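Long-range contacts in putative prolyl-tRNA synthetase (Leishmania major, PDB 5XIL), which probably catalyses the ATP-dependent attachment of L-proline to tRNA(Pro), releasing AMP and diphosphate: residues W41-W46 and E155-E160; V114-Y119 and E160-W165; P149-R154 and S265-G270. One frame throughout, in Å; residues are numbered along the deposited sequence.

Interaction 1: W41-W46 and E155-E160; sequences WAYYVW and EFLWQE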
loop_
_atom_site.group_PDB
_atom_site.type_symbol
_atom_site.label_atom_id
_atom_site.label_comp_id
_atom_site.label_asym_id
_atom_site.label_seq_id
_atom_site.Cartn_x
_atom_site.Cartn_y
_atom_site.Cartn_z
ATOM N N TRP A 41 12.687 -4.808 9.033
ATOM C CA TRP A 41 13.742 -5.083 8.098
ATOM C C TRP A 41 13.287 -5.939 6.928
ATOM O O TRP A 41 13.757 -5.791 5.766
ATOM C CB TRP A 41 14.913 -5.717 8.819
ATOM C CG TRP A 41 16.190 -5.792 8.060
ATOM C CD1 TRP A 41 16.841 -6.936 7.635
ATOM C CD2 TRP A 41 17.012 -4.678 7.642
ATOM N NE1 TRP A 41 17.997 -6.584 6.979
ATOM C CE2 TRP A 41 18.114 -5.218 6.951
ATOM C CE3 TRP A 41 16.917 -3.284 7.791
ATOM C CZ2 TRP A 41 19.134 -4.403 6.409
ATOM C CZ3 TRP A 41 17.944 -2.475 7.268
ATOM C CH2 TRP A 41 19.012 -3.039 6.555
ATOM N N ALA A 42 12.414 -6.890 7.239
ATOM C CA ALA A 42 11.761 -7.668 6.222
ATOM C C ALA A 42 10.525 -7.000 5.576
ATOM O O ALA A 42 10.324 -7.046 4.357
ATOM C CB ALA A 42 11.387 -9.012 6.770
ATOM N N TYR A 43 9.644 -6.432 6.397
ATOM C CA TYR A 43 8.456 -5.762 5.878
ATOM C C TYR A 43 8.724 -4.674 4.820
ATOM O O TYR A 43 7.964 -4.539 3.868
ATOM C CB TYR A 43 7.559 -5.192 7.006
ATOM C CG TYR A 43 6.159 -4.942 6.479
ATOM C CD1 TYR A 43 5.245 -6.006 6.348
ATOM C CD2 TYR A 43 5.790 -3.710 5.947
ATOM C CE1 TYR A 43 3.977 -5.790 5.812
ATOM C CE2 TYR A 43 4.508 -3.499 5.414
ATOM C CZ TYR A 43 3.626 -4.567 5.373
ATOM O OH TYR A 43 2.406 -4.412 4.804
ATOM N N TYR A 44 9.797 -3.909 4.992
ATOM C CA TYR A 44 10.186 -2.869 4.027
ATOM C C TYR A 44 10.265 -3.472 2.656
ATOM O O TYR A 44 9.895 -2.835 1.648
ATOM C CB TYR A 44 11.521 -2.240 4.356
ATOM C CG TYR A 44 11.824 -1.098 3.491
ATOM C CD1 TYR A 44 11.239 0.134 3.745
ATOM C CD2 TYR A 44 12.714 -1.216 2.424
ATOM C CE1 TYR A 44 11.501 1.230 2.906
ATOM C CE2 TYR A 44 12.984 -0.161 1.569
ATOM C CZ TYR A 44 12.369 1.061 1.812
ATOM O OH TYR A 44 12.624 2.112 1.011
ATOM N N VAL A 45 10.737 -4.729 2.604
ATOM C CA VAL A 45 10.795 -5.409 1.293
ATOM C C VAL A 45 9.391 -5.526 0.622
ATOM O O VAL A 45 9.237 -5.207 -0.513
ATOM C CB VAL A 45 11.490 -6.777 1.392
ATOM C CG1 VAL A 45 11.534 -7.400 0.048
ATOM C CG2 VAL A 45 12.874 -6.624 1.985
ATOM N N TRP A 46 8.393 -5.944 1.399
ATOM C CA TRP A 46 6.997 -6.057 0.978
ATOM C C TRP A 46 6.466 -4.687 0.620
ATOM O O TRP A 46 5.909 -4.514 -0.447
ATOM C CB TRP A 46 6.168 -6.768 2.031
ATOM C CG TRP A 46 4.807 -7.142 1.478
ATOM C CD1 TRP A 46 3.640 -6.633 1.881
ATOM C CD2 TRP A 46 4.505 -8.018 0.353
ATOM N NE1 TRP A 46 2.596 -7.168 1.120
ATOM C CE2 TRP A 46 3.115 -7.992 0.158
ATOM C CE3 TRP A 46 5.269 -8.771 -0.512
ATOM C CZ2 TRP A 46 2.472 -8.757 -0.840
ATOM C CZ3 TRP A 46 4.652 -9.543 -1.471
ATOM C CH2 TRP A 46 3.271 -9.529 -1.641
ATOM N N GLU A 155 -0.307 -18.075 7.638
ATOM C CA GLU A 155 -0.792 -16.751 7.251
ATOM C C GLU A 155 0.276 -16.012 6.418
ATOM O O GLU A 155 1.479 -16.088 6.701
ATOM C CB GLU A 155 -1.122 -15.939 8.509
ATOM C CG GLU A 155 -1.998 -14.724 8.257
ATOM C CD GLU A 155 -2.184 -13.939 9.532
ATOM O OE1 GLU A 155 -1.187 -13.403 10.044
ATOM O OE2 GLU A 155 -3.313 -13.887 10.047
ATOM N N PHE A 156 -0.155 -15.312 5.377
ATOM C CA PHE A 156 0.781 -14.525 4.629
ATOM C C PHE A 156 0.036 -13.392 3.946
ATOM O O PHE A 156 -1.151 -13.275 4.066
ATOM C CB PHE A 156 1.568 -15.407 3.631
ATOM C CG PHE A 156 0.714 -16.133 2.644
ATOM C CD1 PHE A 156 0.336 -15.524 1.440
ATOM C CD2 PHE A 156 0.265 -17.435 2.906
ATOM C CE1 PHE A 156 -0.447 -16.197 0.501
ATOM C CE2 PHE A 156 -0.518 -18.114 1.983
ATOM C CZ PHE A 156 -0.891 -17.496 0.783
ATOM N N LEU A 157 0.780 -12.549 3.277
ATOM C CA LEU A 157 0.255 -11.422 2.541
ATOM C C LEU A 157 0.506 -11.651 1.096
ATOM O O LEU A 157 1.545 -12.197 0.696
ATOM C CB LEU A 157 0.993 -10.143 2.926
ATOM C CG LEU A 157 1.213 -9.728 4.381
ATOM C CD1 LEU A 157 1.414 -8.215 4.434
ATOM C CD2 LEU A 157 -0.007 -10.013 5.144
ATOM N N TRP A 158 -0.421 -11.191 0.287
ATOM C CA TRP A 158 -0.270 -11.295 -1.137
ATOM C C TRP A 158 -1.146 -10.309 -1.855
ATOM O O TRP A 158 -1.813 -9.471 -1.244
ATOM C CB TRP A 158 -0.503 -12.706 -1.588
ATOM C CG TRP A 158 -1.870 -13.171 -1.869
ATOM C CD1 TRP A 158 -3.025 -12.801 -1.283
ATOM C CD2 TRP A 158 -2.187 -14.219 -2.795
ATOM N NE1 TRP A 158 -4.095 -13.535 -1.831
ATOM C CE2 TRP A 158 -3.577 -14.438 -2.733
ATOM C CE3 TRP A 158 -1.407 -14.997 -3.701
ATOM C CZ2 TRP A 158 -4.231 -15.395 -3.572
ATOM C CZ3 TRP A 158 -2.066 -15.970 -4.521
ATOM C CH2 TRP A 158 -3.460 -16.154 -4.421
ATOM N N GLN A 159 -1.028 -10.390 -3.134
ATOM C CA GLN A 159 -1.715 -9.622 -4.049
ATOM C C GLN A 159 -2.339 -10.608 -5.051
ATOM O O GLN A 159 -1.704 -11.563 -5.475
ATOM C CB GLN A 159 -0.623 -8.797 -4.758
ATOM C CG GLN A 159 -0.845 -8.254 -6.093
ATOM C CD GLN A 159 -0.802 -9.263 -7.172
ATOM O OE1 GLN A 159 0.206 -9.921 -7.408
ATOM N NE2 GLN A 159 -1.902 -9.391 -7.856
ATOM N N GLU A 160 -3.616 -10.464 -5.294
ATOM C CA GLU A 160 -4.163 -11.316 -6.352
ATOM C C GLU A 160 -5.117 -10.516 -7.246
ATOM O O GLU A 160 -5.867 -9.694 -6.750
ATOM C CB GLU A 160 -4.900 -12.496 -5.735
ATOM C CG GLU A 160 -6.107 -12.111 -4.979
ATOM C CD GLU A 160 -6.924 -13.319 -4.413
ATOM O OE1 GLU A 160 -7.294 -14.276 -5.170
ATOM O OE2 GLU A 160 -7.141 -13.254 -3.174
HETATM O O HOH W 1 -0.419 -7.221 0.911
#
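Within the class II synthetase core, Tyr43 and Trp46 of helix 40-60 pack against Leu157 and Trp158 of strand 156-165. The helix and strand segments run almost parallel, at 8° with axes 11.6 Å apart; Tyr43 and Trp46 span the gap, the indole meeting the strand's backbone as well as Leu157. Leu157 is the hub: its CD1 branch lies 3.7 Å from Trp46 NE1 and, roughly at right angles to that approach, 3.8 Å from Tyr43 CE1, near the plane of the phenol ring. Trp46 reaches this far because its CG is anti to the backbone N (chi1 -168°), sending the indole out from the helix. The benzo half then slides along the strand backbone, with CZ2 3.7 Å from Trp158 CA. In the class II scheme this joins the long motif 1 helix to the second strand of the motif 2 hairpin, close to the dimer interface, where Tyr66 of the second subunit also packs on Leu157. The indole N-H is spent on a water in the ring plane, 3.0 Å from Trp46 NE1, which donates weakly to Trp158 O. Trp158 itself turns away from the helix; its indole is held between Phe156 CE1 on one face and Glu160 CB on the other. Gln159 begins toward the helix, but its amide leads elsewhere, to Tyr182 and Asn134.

Interaction 2: V114-Y119 and E160-W165; sequences VMYPYY and EGHCAW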
loop_
_atom_site.group_PDB
_atom_site.type_symbol
_atom_site.label_atom_id
_atom_site.label_comp_id
_atom_site.label_asym_id
_atom_site.label_seq_id
_atom_site.Cartn_x
_atom_site.Cartn_y
_atom_site.Cartn_z
ATOM N N VAL A 114 -16.246 -16.042 -3.799
ATOM C CA VAL A 114 -16.799 -14.804 -3.321
ATOM C C VAL A 114 -16.950 -13.750 -4.435
ATOM O O VAL A 114 -17.908 -12.961 -4.487
ATOM C CB VAL A 114 -15.881 -14.240 -2.207
ATOM C CG1 VAL A 114 -16.374 -12.888 -1.779
ATOM C CG2 VAL A 114 -15.821 -15.203 -1.022
ATOM N N MET A 115 -15.961 -13.705 -5.312
ATOM C CA MET A 115 -15.889 -12.660 -6.325
ATOM C C MET A 115 -16.708 -12.935 -7.605
ATOM O O MET A 115 -17.283 -12.029 -8.168
ATOM C CB MET A 115 -14.409 -12.489 -6.718
ATOM C CG MET A 115 -13.529 -11.852 -5.595
ATOM S SD MET A 115 -11.771 -11.768 -6.073
ATOM C CE MET A 115 -11.827 -10.524 -7.383
ATOM N N TYR A 116 -16.681 -14.153 -8.088
ATOM C CA TYR A 116 -17.194 -14.416 -9.407
ATOM C C TYR A 116 -18.729 -14.286 -9.521
ATOM O O TYR A 116 -19.233 -13.909 -10.598
ATOM C CB TYR A 116 -16.642 -15.726 -9.939
ATOM C CG TYR A 116 -15.126 -15.690 -10.231
ATOM C CD1 TYR A 116 -14.351 -14.509 -10.060
ATOM C CD2 TYR A 116 -14.440 -16.846 -10.615
ATOM C CE1 TYR A 116 -12.970 -14.509 -10.313
ATOM C CE2 TYR A 116 -13.066 -16.831 -10.920
ATOM C CZ TYR A 116 -12.313 -15.683 -10.754
ATOM O OH TYR A 116 -10.911 -15.669 -11.018
ATOM N N PRO A 117 -19.440 -14.444 -8.404
ATOM C CA PRO A 117 -20.873 -14.060 -8.460
ATOM C C PRO A 117 -21.028 -12.580 -8.733
ATOM O O PRO A 117 -21.959 -12.181 -9.435
ATOM C CB PRO A 117 -21.397 -14.432 -7.057
ATOM C CG PRO A 117 -20.518 -15.574 -6.624
ATOM C CD PRO A 117 -19.142 -15.283 -7.224
ATOM N N TYR A 118 -20.164 -11.728 -8.153
ATOM C CA TYR A 118 -20.237 -10.334 -8.456
ATOM C C TYR A 118 -19.858 -10.026 -9.880
ATOM O O TYR A 118 -20.457 -9.113 -10.485
ATOM C CB TYR A 118 -19.489 -9.446 -7.390
ATOM C CG TYR A 118 -20.263 -9.468 -6.108
ATOM C CD1 TYR A 118 -20.140 -10.521 -5.219
ATOM C CD2 TYR A 118 -21.220 -8.489 -5.845
ATOM C CE1 TYR A 118 -20.939 -10.625 -4.069
ATOM C CE2 TYR A 118 -22.006 -8.546 -4.684
ATOM C CZ TYR A 118 -21.866 -9.632 -3.790
ATOM O OH TYR A 118 -22.647 -9.712 -2.610
ATOM N N TYR A 119 -18.868 -10.731 -10.426
ATOM C CA TYR A 119 -18.497 -10.555 -11.805
ATOM C C TYR A 119 -19.747 -10.810 -12.685
ATOM O O TYR A 119 -20.000 -10.118 -13.654
ATOM C CB TYR A 119 -17.353 -11.510 -12.200
ATOM C CG TYR A 119 -15.969 -10.961 -11.838
ATOM C CD1 TYR A 119 -15.771 -10.279 -10.629
ATOM C CD2 TYR A 119 -14.874 -11.104 -12.691
ATOM C CE1 TYR A 119 -14.496 -9.786 -10.279
ATOM C CE2 TYR A 119 -13.583 -10.609 -12.340
ATOM C CZ TYR A 119 -13.437 -9.944 -11.143
ATOM O OH TYR A 119 -12.248 -9.387 -10.733
ATOM N N GLU A 160 -3.616 -10.464 -5.294
ATOM C CA GLU A 160 -4.163 -11.316 -6.352
ATOM C C GLU A 160 -5.117 -10.516 -7.246
ATOM O O GLU A 160 -5.867 -9.694 -6.750
ATOM C CB GLU A 160 -4.900 -12.496 -5.735
ATOM C CG GLU A 160 -6.107 -12.111 -4.979
ATOM C CD GLU A 160 -6.924 -13.319 -4.413
ATOM O OE1 GLU A 160 -7.294 -14.276 -5.170
ATOM O OE2 GLU A 160 -7.141 -13.254 -3.174
ATOM N N GLY A 161 -5.003 -10.726 -8.517
ATOM C CA GLY A 161 -5.719 -10.031 -9.538
ATOM C C GLY A 161 -6.617 -11.054 -10.220
ATOM O O GLY A 161 -6.252 -12.236 -10.377
ATOM N N HIS A 162 -7.768 -10.560 -10.674
ATOM C CA HIS A 162 -8.780 -11.392 -11.408
ATOM C C HIS A 162 -9.365 -10.515 -12.488
ATOM O O HIS A 162 -9.944 -9.426 -12.208
ATOM C CB HIS A 162 -9.888 -11.926 -10.514
ATOM C CG HIS A 162 -9.421 -12.732 -9.347
ATOM N ND1 HIS A 162 -9.566 -14.105 -9.291
ATOM C CD2 HIS A 162 -8.820 -12.372 -8.188
ATOM C CE1 HIS A 162 -9.074 -14.556 -8.138
ATOM N NE2 HIS A 162 -8.587 -13.525 -7.469
ATOM N N CYS A 163 -9.210 -10.940 -13.730
ATOM C CA CYS A 163 -9.704 -10.180 -14.861
ATOM C C CYS A 163 -10.613 -11.045 -15.755
ATOM O O CYS A 163 -10.479 -12.250 -15.837
ATOM C CB CYS A 163 -8.511 -9.630 -15.670
ATOM S SG CYS A 163 -7.415 -8.561 -14.603
ATOM N N ALA A 164 -11.503 -10.356 -16.479
ATOM C CA ALA A 164 -12.438 -10.966 -17.421
ATOM C C ALA A 164 -12.474 -10.055 -18.620
ATOM O O ALA A 164 -12.701 -8.831 -18.472
ATOM C CB ALA A 164 -13.817 -11.019 -16.796
ATOM N N TRP A 165 -12.267 -10.623 -19.790
ATOM C CA TRP A 165 -12.183 -9.887 -21.030
ATOM C C TRP A 165 -13.236 -10.457 -22.031
ATOM O O TRP A 165 -13.569 -11.607 -21.956
ATOM C CB TRP A 165 -10.814 -10.077 -21.671
ATOM C CG TRP A 165 -9.670 -9.545 -20.891
ATOM C CD1 TRP A 165 -9.014 -10.146 -19.851
ATOM C CD2 TRP A 165 -9.053 -8.274 -21.091
ATOM N NE1 TRP A 165 -8.006 -9.293 -19.398
ATOM C CE2 TRP A 165 -8.010 -8.152 -20.143
ATOM C CE3 TRP A 165 -9.257 -7.238 -22.008
ATOM C CZ2 TRP A 165 -7.153 -7.020 -20.102
ATOM C CZ3 TRP A 165 -8.460 -6.094 -21.923
ATOM C CH2 TRP A 165 -7.428 -5.994 -20.965
HETATM O O HOH W 2 -11.122 -13.758 -13.098
#
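His162, on the second strand of the motif 2 hairpin, is gripped by Met115, Tyr116 and Tyr119 of helix 111-122, which passes over strand 156-165 at 27° with its axis 10.7 Å away. Along the strand, Glu160 comes first. It enters the contact through its neighbour two residues on: OE1 takes a hydrogen bond of 2.7 Å from His162 NE2, at 159° and in the imidazole plane but from above the plane of the carboxylate, while OE2 is bonded to Ser111. Gly161 leads to His162, whose CG stands anti to the carbonyl carbon (chi1 -56°), turning the ring toward the helix. Its ND1 meets Tyr116 OH at 2.7 Å, at the edge of the imidazole and close to its plane. Met115, bent at its last torsion, lays its sulfur over a face of the same ring, with SD 4.0 Å from the centroid, and its CE reaches His162 CD2 at 3.6 Å. The backbone of His162 is held as well: Tyr119 OH donates to His162 O over 2.7 Å, approaching from above the carbonyl plane. At Cys163 the backbone takes over, its carbonyl O accepting from a water that is also weakly bonded to Tyr116 OH. Ala164 then packs its methyl against Tyr119, CB to CD2 4.2 Å; Tyr116 CD1 sits over the centre of that phenol ring. Both imidazole nitrogens of buried His162 are therefore engaged, by a hydroxyl and a carboxylate, and these two bonds fix the rotation of the ring while the thioether blocks one face. Tyr116 comes from the helix, whereas Glu160 OE1, on the same strand, holds the NE2 side of the ring.

Interaction 3: P149-R154 and S265-G270; sequences PFIRTR and STRVIG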
loop_
_atom_site.group_PDB
_atom_site.type_symbol
_atom_site.label_atom_id
_atom_site.label_comp_id
_atom_site.label_asym_id
_atom_site.label_seq_id
_atom_site.Cartn_x
_atom_site.Cartn_y
_atom_site.Cartn_z
ATOM N N PRO A 149 9.011 -19.901 7.614
ATOM C CA PRO A 149 8.719 -18.463 7.429
ATOM C C PRO A 149 9.062 -17.965 6.029
ATOM O O PRO A 149 10.075 -18.385 5.414
ATOM C CB PRO A 149 9.597 -17.778 8.461
ATOM C CG PRO A 149 9.869 -18.862 9.518
ATOM C CD PRO A 149 9.948 -20.143 8.729
ATOM N N PHE A 150 8.129 -17.195 5.479
ATOM C CA PHE A 150 8.182 -16.636 4.121
ATOM C C PHE A 150 8.266 -17.626 3.018
ATOM O O PHE A 150 8.616 -17.213 1.900
ATOM C CB PHE A 150 9.413 -15.749 3.910
ATOM C CG PHE A 150 9.556 -14.654 4.892
ATOM C CD1 PHE A 150 8.549 -13.755 5.053
ATOM C CD2 PHE A 150 10.679 -14.523 5.621
ATOM C CE1 PHE A 150 8.657 -12.684 5.923
ATOM C CE2 PHE A 150 10.817 -13.474 6.515
ATOM C CZ PHE A 150 9.772 -12.539 6.669
ATOM N N ILE A 151 8.169 -18.907 3.288
ATOM C CA ILE A 151 8.174 -19.860 2.205
ATOM C C ILE A 151 6.798 -20.489 2.157
ATOM O O ILE A 151 6.061 -20.263 1.165
ATOM C CB ILE A 151 9.290 -20.892 2.316
ATOM C CG1 ILE A 151 10.647 -20.176 2.151
ATOM C CG2 ILE A 151 9.131 -21.915 1.189
ATOM C CD1 ILE A 151 10.841 -19.499 0.774
ATOM N N ARG A 152 6.449 -21.172 3.236
ATOM C CA ARG A 152 5.129 -21.836 3.398
ATOM C C ARG A 152 4.646 -21.619 4.807
ATOM O O ARG A 152 5.196 -22.154 5.760
ATOM C CB ARG A 152 5.251 -23.343 3.208
ATOM C CG ARG A 152 4.074 -23.994 2.478
ATOM C CD ARG A 152 4.556 -24.495 1.129
ATOM N NE ARG A 152 5.807 -25.230 1.357
ATOM C CZ ARG A 152 6.826 -25.330 0.508
ATOM N NH1 ARG A 152 6.764 -24.754 -0.686
ATOM N NH2 ARG A 152 7.905 -26.031 0.862
ATOM N N THR A 153 3.614 -20.811 4.944
ATOM C CA THR A 153 3.150 -20.422 6.268
ATOM C C THR A 153 1.672 -20.432 6.264
ATOM O O THR A 153 1.050 -20.375 5.182
ATOM C CB THR A 153 3.646 -19.012 6.649
ATOM O OG1 THR A 153 3.022 -18.037 5.793
ATOM C CG2 THR A 153 5.097 -18.945 6.432
ATOM N N ARG A 154 1.120 -20.459 7.481
ATOM C CA ARG A 154 -0.331 -20.534 7.687
ATOM C C ARG A 154 -0.975 -19.185 7.331
ATOM O O ARG A 154 -2.055 -19.155 6.776
ATOM C CB ARG A 154 -0.686 -20.937 9.122
ATOM N N SER A 265 3.167 -13.377 -3.573
ATOM C CA SER A 265 3.064 -13.298 -2.121
ATOM C C SER A 265 4.430 -12.992 -1.451
ATOM O O SER A 265 5.414 -12.904 -2.129
ATOM C CB SER A 265 2.563 -14.610 -1.582
ATOM O OG SER A 265 3.569 -15.617 -1.549
ATOM N N THR A 266 4.421 -12.925 -0.124
ATOM C CA THR A 266 5.626 -12.720 0.667
ATOM C C THR A 266 6.607 -13.887 0.578
ATOM O O THR A 266 7.724 -13.810 1.128
ATOM C CB THR A 266 5.256 -12.478 2.123
ATOM O OG1 THR A 266 4.217 -13.356 2.471
ATOM C CG2 THR A 266 4.789 -11.067 2.261
ATOM N N ARG A 267 6.239 -14.947 -0.145
ATOM C CA ARG A 267 7.228 -15.904 -0.543
ATOM C C ARG A 267 8.449 -15.245 -1.246
ATOM O O ARG A 267 9.584 -15.764 -1.157
ATOM C CB ARG A 267 6.644 -17.000 -1.437
ATOM C CG ARG A 267 7.725 -17.777 -2.173
ATOM C CD ARG A 267 7.172 -18.823 -3.053
ATOM N NE ARG A 267 6.677 -19.850 -2.167
ATOM C CZ ARG A 267 6.271 -21.019 -2.581
ATOM N NH1 ARG A 267 6.310 -21.291 -3.867
ATOM N NH2 ARG A 267 5.839 -21.899 -1.688
ATOM N N VAL A 268 8.220 -14.096 -1.956
ATOM C CA VAL A 268 9.344 -13.473 -2.595
ATOM C C VAL A 268 10.442 -13.153 -1.580
ATOM O O VAL A 268 11.647 -13.150 -1.951
ATOM C CB VAL A 268 8.972 -12.198 -3.421
ATOM C CG1 VAL A 268 7.906 -12.448 -4.472
ATOM C CG2 VAL A 268 8.532 -11.106 -2.508
ATOM N N ILE A 269 10.080 -12.851 -0.345
ATOM C CA ILE A 269 11.061 -12.463 0.640
ATOM C C ILE A 269 11.925 -13.699 1.007
ATOM O O ILE A 269 13.129 -13.608 1.146
ATOM C CB ILE A 269 10.399 -11.867 1.927
ATOM C CG1 ILE A 269 9.583 -10.589 1.559
ATOM C CG2 ILE A 269 11.431 -11.655 3.022
ATOM C CD1 ILE A 269 8.799 -10.066 2.689
ATOM N N GLY A 270 11.270 -14.829 1.240
ATOM C CA GLY A 270 12.000 -16.063 1.547
ATOM C C GLY A 270 12.953 -16.461 0.403
ATOM O O GLY A 270 14.086 -16.864 0.647
#
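Phe150 adopts a left-handed backbone conformation (phi 60°) and brings its CA to within 4.6 Å of Gly270 CA, so that the 149-154 loop runs directly against the first turn of helix 267-276. Its carbonyl fits this turn, Phe150 O lying 3.1 Å from Arg267 CA in a nearly straight CA-H...O contact. Gly270 carries no side chain, and the loop comes in close here: Phe150 CB is 3.4 Å from Gly270 N, and Ile151, whose CB starts away from the helix, bends back to place CD1 3.7 Å from Gly270 CA. The Phe150 ring offers a face to Ile269, whose CG2 methyl stands 3.8 Å from the ring centroid almost on the normal, a CH-pi contact; Tyr17 and Ala42 also pack on this phenyl group. In class II synthetases a loop of this kind belongs to the motif 2 hairpin, and strand 253-265 with the helix after it forms motif 3. The start of that helix is capped by Ser265 OG, which accepts from Arg267 N. A chi1 of 164° carries the Arg267 chain away from its own backbone N, and a bend at chi3 turns the guanidinium edge-on to Ile151 O. NH2 donates to Ile151 O at 3.3 Å and 156°, from above the carbonyl plane, and NE adds a weak bond to the same oxygen. Arg267 NH1 is bound to Gln226 O. Arg152 lies alongside, its NH1 3.2 Å from Arg267 NH2 without a bond, both being donors. Two backbone carbonyls thus fix the rotation of the Arg267 guanidinium. Placed at the start of the motif 3 helix, Arg267 probably corresponds to the arginine that contacts ATP in class II enzymes, and a second guanidinium beside it is consistent with a phosphate-binding region.

From the N terminus, helix 40-60 comes first, and interaction 1 closes a loop from it to 155-160. Helix 111-122 lies inside that loop, yet its own partner, 160-165, comes at and beyond the end, so interaction 2 crosses interaction 1, and the two share Glu160. Interaction 3 begins at 149-154, within both earlier loops, and closes only at 265-270; it crosses both. Strand 156-165 carries interactions 1 and 2 with centres 23 Å apart, whereas interactions 1 and 3 touch, Leu157 O lying 3.1 Å from Thr266 N in a probable hydrogen bond. Interactions 1 and 3 tie motif 2 to motifs 1 and 3, and interaction 2 fastens helix 111-122 to the motif 2 strand.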